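Cellulose-binding protein (Saccharophagus degradans, PDB 2YHG) may bind polysaccharides and hydrolyse glycosidic bonds in carbohydrate metabolism, this piece comprising its nucleoside hydrolase-like and C-terminal domains. Local coordinates at residues A[27-35]-A[248-259]. Residues are numbered along the deposited sequence; the frame is centred on the assembly and turned at random. Where two conformers were deposited one is given.
Sequences GRYRVIHTT and FLHMANPGLNDP
With CG set opposite its own carbonyl carbon (chi1 -62°), Tyr29 swings its ring into the curl of chain 251-259, where Met251, Pro254 and Pro259 receive it. The same first torsion at His33 brings that imidazole up to Phe248. Pro259 lies over one face of the phenol ring in a CH-pi contact, its CD displaced toward the rim, though the very close approach of that atom is doubtful in detail. Pro254 runs alongside the ring, pointing the other way, its CG 3.7 Å from Tyr29 CE2, while the carbonyl oxygen of Met251 comes to the ring edge, in its plane, 3.4 Å from Tyr29 CD2.

Two waters bridge the segments: one links the backbones, accepting from Tyr29 N and donating to Met251 O, each at 2.8 Å; the other donates to Pro254 O and pairs with the phenol oxygen of Tyr29. Further along the strand, Val31 CG2 meets Met251 SD at 4.1 Å, the methionine chain being turned about CB-CG (chi2 92°). The edge of the His33 ring then approaches Phe248 CB, with CE1 at 3.6 Å, and its NE2 is hydrogen-bonded to Gln50 of helix 42-52.

Inside the curl, Asn257 ND2 bonds to His250 O and His250 NE2 to Pro259 O, side-chain bonds that pin the irregular chain after helix 246-249. The contact thus packs this loop against strand 30-35, a central strand of the parallel sheet in the nucleoside hydrolase-like domain. Apolar contacts on face and flank hold the Tyr29 ring, while water supplies polar partners for Tyr29 N, Met251 O and Pro254 O.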
ATOM      1  N   GLY A  27      14.466  -1.248  -0.761  0.70 25.63           N
ATOM      2  CA  GLY A  27      13.697  -0.179  -0.051  1.00 22.79           C
ATOM      3  C   GLY A  27      12.400   0.185  -0.759  1.00 19.81           C
ATOM      4  O   GLY A  27      11.815   1.224  -0.466  0.70 16.95           O
ATOM      5  N   ARG A  28      11.973  -0.650  -1.713  1.00 15.80           N
ATOM      6  CA  ARG A  28      10.721  -0.415  -2.417  1.00 12.40           C
ATOM      7  C   ARG A  28      10.018  -1.732  -2.633  1.00 11.42           C
ATOM      8  O   ARG A  28      10.656  -2.750  -2.904  1.00 13.34           O
ATOM      9  CB  ARG A  28      10.974   0.256  -3.775  1.00 13.14           C
ATOM     10  CG  ARG A  28      11.593   1.649  -3.727  1.00 14.10           C
ATOM     11  CD  ARG A  28      11.858   2.163  -5.141  1.00 15.62           C
ATOM     12  NE  ARG A  28      12.176   3.594  -5.140  1.00 16.49           N
ATOM     13  CZ  ARG A  28      13.374   4.118  -5.254  1.00 19.50           C
ATOM     14  NH1 ARG A  28      14.445   3.344  -5.277  1.00 25.45           N
ATOM     15  NH2 ARG A  28      13.491   5.434  -5.332  1.00 20.20           N
ATOM     16  N   TYR A  29       8.700  -1.665  -2.644  1.00  9.97           N
ATOM     17  CA  TYR A  29       7.872  -2.796  -2.999  1.00  9.48           C
ATOM     18  C   TYR A  29       7.368  -2.660  -4.438  1.00  9.07           C
ATOM     19  O   TYR A  29       7.198  -1.568  -4.969  1.00 10.62           O
ATOM     20  CB  TYR A  29       6.692  -2.910  -1.995  1.00  9.68           C
ATOM     21  CG  TYR A  29       7.162  -3.153  -0.560  1.00  9.97           C
ATOM     22  CD1 TYR A  29       7.958  -4.229  -0.207  1.00 13.90           C
ATOM     23  CD2 TYR A  29       6.842  -2.262   0.435  1.00 10.71           C
ATOM     24  CE1 TYR A  29       8.396  -4.394   1.124  1.00 14.92           C
ATOM     25  CE2 TYR A  29       7.229  -2.431   1.727  1.00 12.23           C
ATOM     26  CZ  TYR A  29       7.992  -3.505   2.083  1.00 14.38           C
ATOM     27  OH  TYR A  29       8.373  -3.657   3.420  1.00 17.70           O
ATOM     28  N   ARG A  30       7.072  -3.818  -5.025  1.00  8.87           N
ATOM     29  CA  ARG A  30       6.580  -3.920  -6.394  1.00  8.99           C
ATOM     30  C   ARG A  30       5.066  -3.970  -6.361  1.00  8.79           C
ATOM     31  O   ARG A  30       4.495  -4.843  -5.702  1.00  9.02           O
ATOM     32  CB  ARG A  30       7.112  -5.195  -7.030  1.00  8.60           C
ATOM     33  CG  ARG A  30       8.648  -5.301  -7.078  1.00  9.53           C
ATOM     34  CD  ARG A  30       9.098  -6.644  -7.597  1.00  9.91           C
ATOM     35  NE  ARG A  30       8.666  -6.843  -8.975  1.00 10.23           N
ATOM     36  CZ  ARG A  30       8.625  -8.024  -9.577  1.00 10.87           C
ATOM     37  NH1 ARG A  30       8.914  -9.141  -8.891  1.00 13.24           N
ATOM     38  NH2 ARG A  30       8.277  -8.100 -10.837  1.00 12.81           N
ATOM     39  N   VAL A  31       4.431  -3.124  -7.152  1.00  8.10           N
ATOM     40  CA  VAL A  31       2.971  -3.030  -7.120  0.50  7.78           C
ATOM     41  C   VAL A  31       2.420  -2.828  -8.523  1.00  8.10           C
ATOM     42  O   VAL A  31       2.952  -2.037  -9.317  1.00  8.70           O
ATOM     43  CB  VAL A  31       2.498  -1.886  -6.199  0.50  9.02           C
ATOM     44  CG1 VAL A  31       0.960  -1.917  -6.061  0.50 10.05           C
ATOM     45  CG2 VAL A  31       3.120  -1.963  -4.831  0.50  9.66           C
ATOM     46  N   ILE A  32       1.313  -3.526  -8.815  1.00  7.05           N
ATOM     47  CA  ILE A  32       0.542  -3.375 -10.013  1.00  7.33           C
ATOM     48  C   ILE A  32      -0.885  -3.059  -9.548  1.00  6.79           C
ATOM     49  O   ILE A  32      -1.447  -3.808  -8.751  1.00  7.72           O
ATOM     50  CB  ILE A  32       0.545  -4.691 -10.808  1.00  7.33           C
ATOM     51  CG1 ILE A  32       1.950  -4.982 -11.339  1.00  8.88           C
ATOM     52  CG2 ILE A  32      -0.510  -4.674 -11.908  1.00  8.39           C
ATOM     53  CD1 ILE A  32       2.122  -6.401 -11.849  1.00 10.21           C
ATOM     54  N   HIS A  33      -1.492  -2.019 -10.116  1.00  6.11           N
ATOM     55  CA  HIS A  33      -2.870  -1.667  -9.803  1.00  6.36           C
ATOM     56  C   HIS A  33      -3.773  -2.014 -10.951  1.00  6.31           C
ATOM     57  O   HIS A  33      -3.476  -1.738 -12.111  1.00  7.31           O
ATOM     58  CB  HIS A  33      -3.005  -0.199  -9.490  1.00  6.66           C
ATOM     59  CG  HIS A  33      -2.221   0.207  -8.312  1.00  6.51           C
ATOM     60  ND1 HIS A  33      -2.392  -0.407  -7.090  1.00  7.87           N
ATOM     61  CD2 HIS A  33      -1.286   1.176  -8.149  1.00  7.19           C
ATOM     62  CE1 HIS A  33      -1.588   0.197  -6.229  1.00  7.94           C
ATOM     63  NE2 HIS A  33      -0.892   1.144  -6.843  1.00  8.29           N
ATOM     64  N   THR A  34      -4.931  -2.584 -10.615  1.00  5.98           N
ATOM     65  CA  THR A  34      -6.033  -2.714 -11.559  1.00  5.80           C
ATOM     66  C   THR A  34      -7.183  -1.867 -11.053  1.00  5.99           C
ATOM     67  O   THR A  34      -7.439  -1.827  -9.843  1.00  6.71           O
ATOM     68  CB  THR A  34      -6.442  -4.189 -11.803  1.00  5.87           C
ATOM     69  OG1 THR A  34      -7.305  -4.710 -10.757  1.00  6.54           O
ATOM     70  CG2 THR A  34      -5.237  -5.110 -11.955  1.00  7.53           C
ATOM     71  N   THR A  35      -7.822  -1.113 -11.942  1.00  6.92           N
ATOM     72  CA  THR A  35      -8.756  -0.068 -11.515  1.00  7.64           C
ATOM     73  C   THR A  35      -9.919   0.043 -12.492  1.00  8.20           C
ATOM     74  O   THR A  35      -9.714   0.095 -13.734  1.00  8.31           O
ATOM     75  CB  THR A  35      -8.047   1.310 -11.358  1.00  7.71           C
ATOM     76  OG1 THR A  35      -9.037   2.343 -11.285  1.00  9.18           O
ATOM     77  CG2 THR A  35      -7.118   1.648 -12.536  1.00  9.50           C
ATOM     78  N   PHE A 248      -2.534   0.935  -2.006  1.00  6.49           N
ATOM     79  CA  PHE A 248      -1.109   1.248  -2.095  1.00  6.82           C
ATOM     80  C   PHE A 248      -0.519   1.817  -0.831  1.00  7.14           C
ATOM     81  O   PHE A 248       0.690   1.666  -0.631  1.00  7.21           O
ATOM     82  CB  PHE A 248      -0.717   2.131  -3.308  1.00  6.92           C
ATOM     83  CG  PHE A 248      -1.423   3.431  -3.386  1.00  6.61           C
ATOM     84  CD1 PHE A 248      -2.658   3.527  -4.014  1.00  7.41           C
ATOM     85  CD2 PHE A 248      -0.830   4.606  -2.925  1.00  7.35           C
ATOM     86  CE1 PHE A 248      -3.304   4.743  -4.129  1.00  7.16           C
ATOM     87  CE2 PHE A 248      -1.502   5.809  -2.987  1.00  7.14           C
ATOM     88  CZ  PHE A 248      -2.734   5.871  -3.623  1.00  7.52           C
ATOM     89  N   LEU A 249      -1.286   2.404   0.069  1.00  6.66           N
ATOM     90  CA  LEU A 249      -0.682   2.861   1.314  1.00  6.94           C
ATOM     91  C   LEU A 249      -0.128   1.676   2.098  1.00  6.75           C
ATOM     92  O   LEU A 249       0.824   1.856   2.880  1.00  6.72           O
ATOM     93  CB  LEU A 249      -1.671   3.643   2.185  1.00  7.97           C
ATOM     94  CG  LEU A 249      -2.236   4.911   1.571  1.00  9.18           C
ATOM     95  CD1 LEU A 249      -3.057   5.642   2.646  1.00 12.57           C
ATOM     96  CD2 LEU A 249      -1.132   5.797   0.996  1.00 11.06           C
ATOM     97  N   HIS A 250      -0.672   0.483   1.923  1.00  5.96           N
ATOM     98  CA  HIS A 250      -0.156  -0.725   2.580  1.00  6.44           C
ATOM     99  C   HIS A 250       1.349  -0.887   2.324  1.00  6.15           C
ATOM    100  O   HIS A 250       2.054  -1.382   3.218  1.00  6.88           O
ATOM    101  CB  HIS A 250      -0.953  -1.913   2.034  1.00  6.50           C
ATOM    102  CG  HIS A 250      -0.675  -3.189   2.742  1.00  6.25           C
ATOM    103  ND1 HIS A 250      -0.746  -3.303   4.103  1.00  7.00           N
ATOM    104  CD2 HIS A 250      -0.349  -4.405   2.235  1.00  6.73           C
ATOM    105  CE1 HIS A 250      -0.429  -4.548   4.406  1.00  7.06           C
ATOM    106  NE2 HIS A 250      -0.201  -5.249   3.299  1.00  7.11           N
ATOM    107  N   MET A 251       1.813  -0.516   1.137  1.00  6.40           N
ATOM    108  CA  MET A 251       3.170  -0.701   0.693  1.00  7.11           C
ATOM    109  C   MET A 251       3.996   0.584   0.692  1.00  7.61           C
ATOM    110  O   MET A 251       5.083   0.605   0.119  1.00  9.05           O
ATOM    111  CB  MET A 251       3.220  -1.370  -0.681  1.00  8.73           C
ATOM    112  CG  MET A 251       2.281  -2.554  -0.850  1.00  9.89           C
ATOM    113  SD  MET A 251       0.690  -1.947  -1.529  1.00 10.16           S
ATOM    114  CE  MET A 251      -0.225  -3.436  -1.782  1.00 11.21           C
ATOM    115  N   ALA A 252       3.516   1.644   1.318  1.00  7.19           N
ATOM    116  CA  ALA A 252       4.140   2.949   1.235  1.00  7.84           C
ATOM    117  C   ALA A 252       5.394   3.087   2.082  1.00  8.29           C
ATOM    118  O   ALA A 252       6.142   4.044   1.863  1.00 10.02           O
ATOM    119  CB  ALA A 252       3.150   4.020   1.636  1.00  9.41           C
ATOM    120  N   ASN A 253       5.545   2.273   3.134  1.00  7.43           N
ATOM    121  CA  ASN A 253       6.492   2.538   4.183  1.00  7.72           C
ATOM    122  C   ASN A 253       7.241   1.289   4.602  1.00  7.36           C
ATOM    123  O   ASN A 253       6.924   0.657   5.612  1.00  7.66           O
ATOM    124  CB  ASN A 253       5.791   3.091   5.423  1.00  8.23           C
ATOM    125  CG  ASN A 253       5.073   4.372   5.177  1.00  8.34           C
ATOM    126  OD1 ASN A 253       5.685   5.422   5.025  1.00 11.82           O
ATOM    127  ND2 ASN A 253       3.756   4.329   5.217  1.00  8.84           N
ATOM    128  N   PRO A 254       8.299   0.906   3.858  1.00  7.89           N
ATOM    129  CA  PRO A 254       9.015  -0.312   4.215  1.00  8.94           C
ATOM    130  C   PRO A 254       9.590  -0.322   5.625  1.00  8.03           C
ATOM    131  O   PRO A 254       9.712  -1.384   6.221  1.00  9.98           O
ATOM    132  CB  PRO A 254      10.106  -0.416   3.138  1.00 10.12           C
ATOM    133  CG  PRO A 254       9.558   0.382   1.965  1.00 11.47           C
ATOM    134  CD  PRO A 254       8.768   1.476   2.585  1.00  9.88           C
ATOM    135  N   GLY A 255       9.924   0.838   6.181  1.00  8.08           N
ATOM    136  CA  GLY A 255      10.422   0.899   7.540  1.00  9.00           C
ATOM    137  C   GLY A 255       9.350   0.747   8.598  1.00  8.16           C
ATOM    138  O   GLY A 255       9.678   0.466   9.763  1.00  9.11           O
ATOM    139  N   LEU A 256       8.080   0.985   8.223  1.00  7.69           N
ATOM    140  CA  LEU A 256       6.951   0.820   9.135  1.00  7.85           C
ATOM    141  C   LEU A 256       6.434  -0.595   9.158  1.00  6.96           C
ATOM    142  O   LEU A 256       6.104  -1.133  10.219  1.00  7.68           O
ATOM    143  CB  LEU A 256       5.811   1.764   8.755  1.00  7.55           C
ATOM    144  CG  LEU A 256       4.509   1.654   9.540  1.00  7.78           C
ATOM    145  CD1 LEU A 256       4.715   1.875  11.036  1.00  8.64           C
ATOM    146  CD2 LEU A 256       3.514   2.684   8.993  1.00  8.69           C
ATOM    147  N   ASN A 257       6.293  -1.202   7.996  1.00  7.10           N
ATOM    148  CA  ASN A 257       5.634  -2.497   7.889  1.00  7.01           C
ATOM    149  C   ASN A 257       6.082  -3.234   6.652  1.00  7.45           C
ATOM    150  O   ASN A 257       6.290  -2.628   5.612  1.00  7.94           O
ATOM    151  CB  ASN A 257       4.095  -2.410   7.940  1.00  7.19           C
ATOM    152  CG  ASN A 257       3.503  -1.670   6.761  1.00  6.88           C
ATOM    153  OD1 ASN A 257       3.739  -0.461   6.590  1.00  7.90           O
ATOM    154  ND2 ASN A 257       2.689  -2.364   5.967  1.00  7.47           N
ATOM    155  N   ASP A 258       6.208  -4.553   6.798  1.00  7.33           N
ATOM    156  CA  ASP A 258       6.373  -5.459   5.690  1.00  8.16           C
ATOM    157  C   ASP A 258       4.976  -5.893   5.254  1.00  7.58           C
ATOM    158  O   ASP A 258       4.295  -6.576   5.999  1.00  7.38           O
ATOM    159  CB  ASP A 258       7.204  -6.672   6.098  1.00  7.94           C
ATOM    160  CG  ASP A 258       7.457  -7.621   4.947  1.00  9.39           C
ATOM    161  OD1 ASP A 258       6.694  -7.604   3.950  1.00  9.19           O
ATOM    162  OD2 ASP A 258       8.464  -8.358   5.022  1.00 11.44           O
ATOM    163  N   PRO A 259       4.521  -5.446   4.075  1.00  7.29           N
ATOM    164  CA  PRO A 259       3.119  -5.671   3.698  1.00  7.40           C
ATOM    165  C   PRO A 259       2.790  -7.148   3.522  1.00  6.70           C
ATOM    166  O   PRO A 259       1.610  -7.521   3.568  1.00  7.34           O
ATOM    167  CB  PRO A 259       2.983  -4.905   2.380  1.00  7.62           C
ATOM    168  CG  PRO A 259       4.356  -4.896   1.836  1.00  7.99           C
ATOM    169  CD  PRO A 259       5.249  -4.702   3.036  1.00  8.02           C
TER
HETATM  170  O   HOH W   1       7.282   0.567  -1.642  1.00 12.28           O
HETATM  171  O   HOH W   2       9.834  -3.973   5.692  1.00 26.21           O